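Local coordinates for protein AlyGC (Glaciecola chathamensis, PDB 5GKD) that is an alginate lyase of polysaccharide lyase family 6, probably cleaving its uronic acid polysaccharide by beta-elimination at a calcium-containing site, at residues Val494-Arg499 with Ala520-Asp525; Tyr471-Ile476 with Ser500-Ile505. One frame throughout, in Å; residues are numbered along the deposited sequence.

Interaction 1 (Val494-Arg499 with Ala520-Asp525); sequences VIFPQR and ATNAPD
Asn-522 and Pro-497 meet where strand 493-497 runs out beside the turn that follows strand 517-519 on the next coil of the C-terminal parallel beta-helix. Pro-497 lays the CG corner of its ring on Ala-520, 3.9 Å from Ala-520 CB, and its ring also touches Leu-502 and Val-518. Ala-520 to Ala-523 form a type I turn, closed by the bond from Ala-523 N to Ala-520 O, and the turn presents Asn-522 to the strand. The Asn-522 side chain leans with CG anti to its carbonyl carbon (chi1 -55°), which sets OD1 3.7 Å from Phe-496 CD1, the amide plane steeply inclined to the ring at 76°. Phe-496 also stacks on Trp-472 of the preceding coil. Further along, Pro-524 sets the CD and CG corner of its ring against the backbone: its CD lies 3.3 Å from Arg-499 C, and its CG 3.4 Å from Gln-498 O. A glycine in place of this proline would probably strip Gln-498 O and the Arg-499 carbonyl carbon of the ring carbons packed on them, and leave the chain after the turn freer to swing. No direct hydrogen bond spans the two segments. Water 1 donates to Pro-497 O and accepts from Asn-522 N, each at 2.8 Å, and water 2 donates to both Gln-498 O and Asn-522 O. Beta-sheet pairing between the coils thus gives way, past the strand ends, to proline packing and water bridges, which join backbone groups that do not bond to each other directly.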
ATOM      1  N   VAL A 494      14.730  -2.191  29.355  1.00 33.47           N
ATOM      2  CA  VAL A 494      14.602  -0.985  28.588  1.00 32.11           C
ATOM      3  C   VAL A 494      14.988  -1.226  27.155  1.00 29.90           C
ATOM      4  O   VAL A 494      16.037  -1.685  26.897  1.00 34.93           O
ATOM      5  CB  VAL A 494      15.475   0.120  29.203  1.00 36.22           C
ATOM      6  CG1 VAL A 494      15.224   1.448  28.548  1.00 33.22           C
ATOM      7  CG2 VAL A 494      15.197   0.237  30.680  1.00 37.82           C
ATOM      8  N   ILE A 495      14.106  -0.908  26.230  1.00 33.40           N
ATOM      9  CA  ILE A 495      14.341  -1.129  24.805  1.00 32.19           C
ATOM     10  C   ILE A 495      14.526   0.227  24.137  1.00 28.88           C
ATOM     11  O   ILE A 495      13.669   1.109  24.258  1.00 32.06           O
ATOM     12  CB  ILE A 495      13.195  -1.926  24.160  1.00 29.93           C
ATOM     13  CG1 ILE A 495      13.115  -3.323  24.783  1.00 29.87           C
ATOM     14  CG2 ILE A 495      13.400  -2.022  22.649  1.00 28.35           C
ATOM     15  CD1 ILE A 495      11.708  -3.952  24.770  1.00 30.37           C
ATOM     16  N   PHE A 496      15.653   0.400  23.451  1.00 33.84           N
ATOM     17  CA  PHE A 496      15.981   1.654  22.781  1.00 28.24           C
ATOM     18  C   PHE A 496      15.951   1.444  21.277  1.00 32.19           C
ATOM     19  O   PHE A 496      16.931   0.942  20.709  1.00 32.46           O
ATOM     20  CB  PHE A 496      17.363   2.162  23.199  1.00 31.08           C
ATOM     21  CG  PHE A 496      17.453   2.648  24.607  1.00 32.93           C
ATOM     22  CD1 PHE A 496      16.914   3.865  24.975  1.00 34.82           C
ATOM     23  CD2 PHE A 496      18.115   1.908  25.560  1.00 37.21           C
ATOM     24  CE1 PHE A 496      17.022   4.317  26.268  1.00 35.34           C
ATOM     25  CE2 PHE A 496      18.225   2.365  26.861  1.00 38.09           C
ATOM     26  CZ  PHE A 496      17.678   3.564  27.209  1.00 34.76           C
ATOM     27  N   PRO A 497      14.883   1.829  20.583  1.00 28.63           N
ATOM     28  CA  PRO A 497      14.925   1.822  19.120  1.00 28.55           C
ATOM     29  C   PRO A 497      15.899   2.859  18.577  1.00 30.22           C
ATOM     30  O   PRO A 497      15.986   3.988  19.072  1.00 32.93           O
ATOM     31  CB  PRO A 497      13.482   2.158  18.732  1.00 25.11           C
ATOM     32  CG  PRO A 497      12.971   2.950  19.902  1.00 24.53           C
ATOM     33  CD  PRO A 497      13.594   2.323  21.097  1.00 26.11           C
ATOM     34  N   GLN A 498      16.629   2.468  17.547  1.00 26.49           N
ATOM     35  CA  GLN A 498      17.478   3.386  16.815  1.00 27.49           C
ATOM     36  C   GLN A 498      17.069   3.520  15.358  1.00 31.33           C
ATOM     37  O   GLN A 498      17.701   4.294  14.629  1.00 34.65           O
ATOM     38  CB  GLN A 498      18.946   2.949  16.903  1.00 25.93           C
ATOM     39  CG  GLN A 498      19.497   2.939  18.324  1.00 30.27           C
ATOM     40  CD  GLN A 498      20.884   2.324  18.410  1.00 32.69           C
ATOM     41  OE1 GLN A 498      21.027   1.111  18.517  1.00 31.50           O
ATOM     42  NE2 GLN A 498      21.911   3.162  18.360  1.00 34.90           N
ATOM     43  N   ARG A 499      16.046   2.788  14.913  1.00 27.87           N
ATOM     44  CA  ARG A 499      15.526   2.867  13.550  1.00 31.05           C
ATOM     45  C   ARG A 499      14.134   3.497  13.547  1.00 28.05           C
ATOM     46  O   ARG A 499      13.508   3.695  14.591  1.00 30.91           O
ATOM     47  CB  ARG A 499      15.474   1.477  12.893  1.00 31.74           C
ATOM     48  CG  ARG A 499      16.807   0.724  12.844  1.00 29.24           C
ATOM     49  CD  ARG A 499      17.665   1.087  11.621  1.00 33.82           C
ATOM     50  NE  ARG A 499      18.305   2.394  11.741  1.00 36.75           N
ATOM     51  CZ  ARG A 499      19.444   2.617  12.406  1.00 46.02           C
ATOM     52  NH1 ARG A 499      20.072   1.614  13.016  1.00 45.01           N
ATOM     53  NH2 ARG A 499      19.956   3.846  12.472  1.00 42.96           N
ATOM     54  N   ALA A 520      12.152   5.872  23.164  1.00 27.02           N
ATOM     55  CA  ALA A 520      12.453   6.124  21.760  1.00 24.89           C
ATOM     56  C   ALA A 520      13.325   7.358  21.547  1.00 26.66           C
ATOM     57  O   ALA A 520      13.357   7.893  20.433  1.00 27.27           O
ATOM     58  CB  ALA A 520      11.159   6.276  20.964  1.00 27.69           C
ATOM     59  N   THR A 521      14.025   7.818  22.587  1.00 27.32           N
ATOM     60  CA  THR A 521      14.900   8.987  22.480  1.00 25.00           C
ATOM     61  C   THR A 521      15.871   8.900  21.299  1.00 27.15           C
ATOM     62  O   THR A 521      16.152   9.906  20.642  1.00 27.34           O
ATOM     63  CB  THR A 521      15.666   9.155  23.796  1.00 27.57           C
ATOM     64  OG1 THR A 521      14.758   9.589  24.817  1.00 31.69           O
ATOM     65  CG2 THR A 521      16.832  10.150  23.649  1.00 23.09           C
ATOM     66  N   ASN A 522      16.377   7.708  20.997  1.00 26.36           N
ATOM     67  CA  ASN A 522      17.438   7.560  20.016  1.00 25.82           C
ATOM     68  C   ASN A 522      16.954   7.159  18.634  1.00 29.18           C
ATOM     69  O   ASN A 522      17.779   6.806  17.789  1.00 33.60           O
ATOM     70  CB  ASN A 522      18.441   6.547  20.528  1.00 28.97           C
ATOM     71  CG  ASN A 522      18.950   6.922  21.883  1.00 27.95           C
ATOM     72  OD1 ASN A 522      18.444   6.465  22.904  1.00 31.30           O
ATOM     73  ND2 ASN A 522      19.921   7.810  21.904  1.00 26.53           N
ATOM     74  N   ALA A 523      15.650   7.192  18.384  1.00 26.09           N
ATOM     75  CA  ALA A 523      15.146   6.947  17.036  1.00 28.13           C
ATOM     76  C   ALA A 523      15.698   7.994  16.065  1.00 28.92           C
ATOM     77  O   ALA A 523      16.075   9.084  16.476  1.00 29.36           O
ATOM     78  CB  ALA A 523      13.622   6.984  17.038  1.00 24.87           C
ATOM     79  N   PRO A 524      15.740   7.699  14.766  1.00 28.25           N
ATOM     80  CA  PRO A 524      16.290   8.671  13.824  1.00 27.41           C
ATOM     81  C   PRO A 524      15.511   9.977  13.852  1.00 28.02           C
ATOM     82  O   PRO A 524      14.299  10.002  14.092  1.00 26.59           O
ATOM     83  CB  PRO A 524      16.156   7.969  12.465  1.00 33.18           C
ATOM     84  CG  PRO A 524      15.969   6.524  12.793  1.00 32.35           C
ATOM     85  CD  PRO A 524      15.186   6.535  14.058  1.00 26.99           C
ATOM     86  N   ASP A 525      16.236  11.070  13.609  1.00 27.64           N
ATOM     87  CA  ASP A 525      15.683  12.426  13.646  1.00 27.38           C
ATOM     88  C   ASP A 525      14.974  12.688  12.320  1.00 29.73           C
ATOM     89  O   ASP A 525      15.449  13.408  11.438  1.00 30.05           O
ATOM     90  CB  ASP A 525      16.783  13.450  13.923  1.00 30.26           C
ATOM     91  CG  ASP A 525      16.239  14.842  14.260  1.00 32.36           C
ATOM     92  OD1 ASP A 525      15.077  15.151  13.939  1.00 35.50           O
ATOM     93  OD2 ASP A 525      16.991  15.647  14.841  1.00 41.57           O
TER
HETATM   94  O   HOH W   1      15.780   5.086  21.653  1.00 29.92           O
HETATM   95  O   HOH W   2      19.104   6.690  15.253  1.00 38.10           O

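Interaction 2 (Tyr471-Ile476 with Ser500-Ile505)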
ATOM      1  N   TYR A 471      18.353  -2.751  25.964  1.00 37.69           N
ATOM      2  CA  TYR A 471      18.302  -3.466  24.686  1.00 38.57           C
ATOM      3  C   TYR A 471      18.311  -2.440  23.567  1.00 32.71           C
ATOM      4  O   TYR A 471      17.294  -1.792  23.309  1.00 35.25           O
ATOM      5  CB  TYR A 471      17.070  -4.355  24.602  1.00 33.54           C
ATOM      6  CG  TYR A 471      17.077  -5.456  25.617  1.00 35.90           C
ATOM      7  CD1 TYR A 471      16.667  -5.223  26.925  1.00 35.31           C
ATOM      8  CD2 TYR A 471      17.501  -6.727  25.280  1.00 34.39           C
ATOM      9  CE1 TYR A 471      16.672  -6.228  27.856  1.00 34.08           C
ATOM     10  CE2 TYR A 471      17.517  -7.737  26.208  1.00 34.81           C
ATOM     11  CZ  TYR A 471      17.105  -7.486  27.492  1.00 35.64           C
ATOM     12  OH  TYR A 471      17.113  -8.500  28.420  1.00 41.07           O
ATOM     13  N   TRP A 472      19.456  -2.285  22.919  1.00 33.55           N
ATOM     14  CA  TRP A 472      19.603  -1.344  21.822  1.00 33.86           C
ATOM     15  C   TRP A 472      19.267  -2.071  20.527  1.00 39.86           C
ATOM     16  O   TRP A 472      19.706  -3.204  20.313  1.00 39.89           O
ATOM     17  CB  TRP A 472      21.023  -0.769  21.797  1.00 36.52           C
ATOM     18  CG  TRP A 472      21.269   0.126  22.975  1.00 36.24           C
ATOM     19  CD1 TRP A 472      21.647  -0.255  24.221  1.00 36.54           C
ATOM     20  CD2 TRP A 472      21.090   1.549  23.026  1.00 35.05           C
ATOM     21  NE1 TRP A 472      21.730   0.844  25.052  1.00 40.55           N
ATOM     22  CE2 TRP A 472      21.395   1.962  24.341  1.00 36.65           C
ATOM     23  CE3 TRP A 472      20.710   2.512  22.086  1.00 32.48           C
ATOM     24  CZ2 TRP A 472      21.334   3.293  24.737  1.00 33.86           C
ATOM     25  CZ3 TRP A 472      20.656   3.830  22.477  1.00 30.20           C
ATOM     26  CH2 TRP A 472      20.965   4.213  23.794  1.00 33.04           C
ATOM     27  N   VAL A 473      18.471  -1.435  19.677  1.00 36.37           N
ATOM     28  CA  VAL A 473      17.874  -2.117  18.534  1.00 32.43           C
ATOM     29  C   VAL A 473      18.236  -1.337  17.283  1.00 29.15           C
ATOM     30  O   VAL A 473      17.592  -0.335  16.956  1.00 34.41           O
ATOM     31  CB  VAL A 473      16.357  -2.270  18.683  1.00 33.27           C
ATOM     32  CG1 VAL A 473      15.788  -2.958  17.471  1.00 31.15           C
ATOM     33  CG2 VAL A 473      16.046  -3.075  19.930  1.00 32.42           C
ATOM     34  N   SER A 474      19.272  -1.791  16.584  1.00 28.30           N
ATOM     35  CA  SER A 474      19.751  -1.169  15.362  1.00 32.14           C
ATOM     36  C   SER A 474      19.122  -1.754  14.107  1.00 33.05           C
ATOM     37  O   SER A 474      19.366  -1.236  13.015  1.00 34.93           O
ATOM     38  CB  SER A 474      21.276  -1.314  15.266  1.00 33.84           C
ATOM     39  OG  SER A 474      21.661  -2.644  15.553  1.00 41.23           O
ATOM     40  N   LYS A 475      18.333  -2.812  14.232  1.00 31.30           N
ATOM     41  CA  LYS A 475      17.720  -3.466  13.087  1.00 35.15           C
ATOM     42  C   LYS A 475      16.258  -3.730  13.395  1.00 35.62           C
ATOM     43  O   LYS A 475      15.919  -4.141  14.509  1.00 33.00           O
ATOM     44  CB  LYS A 475      18.437  -4.773  12.748  1.00 36.15           C
ATOM     45  CG  LYS A 475      19.843  -4.543  12.227  1.00 41.91           C
ATOM     46  CD  LYS A 475      20.545  -5.831  11.813  1.00 53.07           C
ATOM     47  CE  LYS A 475      20.881  -6.706  13.022  1.00 53.81           C
ATOM     48  NZ  LYS A 475      21.712  -7.904  12.655  1.00 53.21           N
ATOM     49  N   ILE A 476      15.397  -3.484  12.405  1.00 33.11           N
ATOM     50  CA  ILE A 476      13.966  -3.680  12.590  1.00 35.74           C
ATOM     51  C   ILE A 476      13.691  -5.099  13.069  1.00 34.06           C
ATOM     52  O   ILE A 476      14.275  -6.070  12.571  1.00 38.13           O
ATOM     53  CB  ILE A 476      13.221  -3.358  11.289  1.00 36.49           C
ATOM     54  CG1 ILE A 476      13.268  -1.854  11.022  1.00 35.68           C
ATOM     55  CG2 ILE A 476      11.786  -3.815  11.363  1.00 32.21           C
ATOM     56  CD1 ILE A 476      12.596  -1.466   9.727  1.00 38.63           C
ATOM     57  N   SER A 500      13.654   3.809  12.341  1.00 29.70           N
ATOM     58  CA  SER A 500      12.334   4.413  12.179  1.00 29.13           C
ATOM     59  C   SER A 500      11.224   3.513  12.703  1.00 26.50           C
ATOM     60  O   SER A 500      10.167   4.000  13.111  1.00 27.61           O
ATOM     61  CB  SER A 500      12.086   4.729  10.710  1.00 32.03           C
ATOM     62  OG  SER A 500      12.714   5.941  10.367  1.00 40.75           O
ATOM     63  N   THR A 501      11.440   2.212  12.691  1.00 23.94           N
ATOM     64  CA  THR A 501      10.498   1.260  13.244  1.00 26.86           C
ATOM     65  C   THR A 501      11.226   0.397  14.252  1.00 27.73           C
ATOM     66  O   THR A 501      12.379   0.020  14.035  1.00 30.32           O
ATOM     67  CB  THR A 501       9.880   0.371  12.150  1.00 27.35           C
ATOM     68  OG1 THR A 501       9.104   1.179  11.262  1.00 26.03           O
ATOM     69  CG2 THR A 501       8.991  -0.697  12.767  1.00 21.76           C
ATOM     70  N   LEU A 502      10.556   0.124  15.368  1.00 25.60           N
ATOM     71  CA  LEU A 502      11.036  -0.864  16.319  1.00 27.95           C
ATOM     72  C   LEU A 502      10.580  -2.267  15.935  1.00 26.03           C
ATOM     73  O   LEU A 502      11.398  -3.177  15.793  1.00 28.55           O
ATOM     74  CB  LEU A 502      10.540  -0.516  17.721  1.00 25.36           C
ATOM     75  CG  LEU A 502      10.987  -1.507  18.783  1.00 26.73           C
ATOM     76  CD1 LEU A 502      12.500  -1.535  18.834  1.00 24.64           C
ATOM     77  CD2 LEU A 502      10.384  -1.157  20.126  1.00 22.08           C
ATOM     78  N   ILE A 503       9.272  -2.458  15.763  1.00 28.76           N
ATOM     79  CA  ILE A 503       8.689  -3.771  15.505  1.00 26.46           C
ATOM     80  C   ILE A 503       7.763  -3.695  14.297  1.00 24.64           C
ATOM     81  O   ILE A 503       6.866  -2.843  14.243  1.00 24.64           O
ATOM     82  CB  ILE A 503       7.916  -4.311  16.721  1.00 24.19           C
ATOM     83  CG1 ILE A 503       8.856  -4.513  17.900  1.00 25.68           C
ATOM     84  CG2 ILE A 503       7.231  -5.622  16.366  1.00 27.03           C
ATOM     85  CD1 ILE A 503       8.145  -4.901  19.167  1.00 27.45           C
ATOM     86  N   GLU A 504       7.961  -4.615  13.360  1.00 25.49           N
ATOM     87  CA  GLU A 504       7.144  -4.788  12.169  1.00 24.42           C
ATOM     88  C   GLU A 504       6.436  -6.134  12.251  1.00 24.13           C
ATOM     89  O   GLU A 504       7.068  -7.154  12.526  1.00 24.68           O
ATOM     90  CB  GLU A 504       8.010  -4.725  10.911  1.00 25.15           C
ATOM     91  CG  GLU A 504       7.290  -5.075   9.638  1.00 25.51           C
ATOM     92  CD  GLU A 504       8.233  -5.178   8.453  1.00 30.88           C
ATOM     93  OE1 GLU A 504       8.289  -4.232   7.645  1.00 31.54           O
ATOM     94  OE2 GLU A 504       8.925  -6.211   8.335  1.00 40.06           O
ATOM     95  N   ILE A 505       5.133  -6.134  12.025  1.00 24.41           N
ATOM     96  CA  ILE A 505       4.334  -7.350  12.092  1.00 22.78           C
ATOM     97  C   ILE A 505       4.065  -7.815  10.662  1.00 20.64           C
ATOM     98  O   ILE A 505       3.371  -7.141   9.896  1.00 21.81           O
ATOM     99  CB  ILE A 505       3.035  -7.137  12.882  1.00 22.40           C
ATOM    100  CG1 ILE A 505       3.350  -6.590  14.275  1.00 22.88           C
ATOM    101  CG2 ILE A 505       2.249  -8.448  12.983  1.00 20.33           C
ATOM    102  CD1 ILE A 505       2.109  -6.238  15.110  1.00 21.96           C
TER
HETATM  103  O   HOH W   3      14.557   0.304  16.173  1.00 27.96           O
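Val-473 and Leu-502 make the close-packed half of this contact, on the inside of the C-terminal beta-helix. Leu-502 CG stands anti to the backbone N (chi1 179°), and although its CB sets off away from 471-476, the branch ending in CD1 turns back to Val-473. There CD1 sits 3.8 Å from Val-473 CG1 and nearly as close to CB and CG2, the two side chains crossing at about a right angle. Ile-495, Pro-497 and Leu-531 pack round the same leucine, so it sits in a largely apolar setting. The other half is more open. Ile-476 is partly exposed yet buries the largest area here, spreading its branches over Thr-501 and Glu-504: CG1 comes to 3.7 Å from Thr-501 O, CD1 reaches Thr-501 CB, and CG2 touches Glu-504 CB at 3.9 Å. Glu-121 of the second subunit also packs on Ile-476, which places this edge near the subunit interface. The polar ends of Thr-501 and Glu-504 are turned to Arg-533, by a hydrogen bond and a salt bridge respectively. Beside the Val-473 and Leu-502 pair, water 3 donates to Val-473 O at 3.2 Å and to Thr-501 O at 3.1 Å. With no direct hydrogen bond across, the two segments meet through apolar packing and one water that serves two carbonyls, which could not have bonded to each other.

The two contacts lie about 8 Å apart, centre to centre, in early coils of the C-terminal parallel beta-helix, and their segments alternate along the chain: 471-476, 494-499, 500-505, 520-525. Strands 469-473 and 493-497 are parallel neighbours, bonded from Phe-496 N to Tyr-471 O at 2.7 Å. Interaction 1 joins the later of them to the turn of the next coil; interaction 2 joins the earlier to the segment leading into strand 503-505, on another face. Since 494-499 runs directly into 500-505, one corner of the coil serves both, linking three successive coils. Both lie in the C-terminal half of the chain, away from the residues of the calcium site, consistent with plain structural packing.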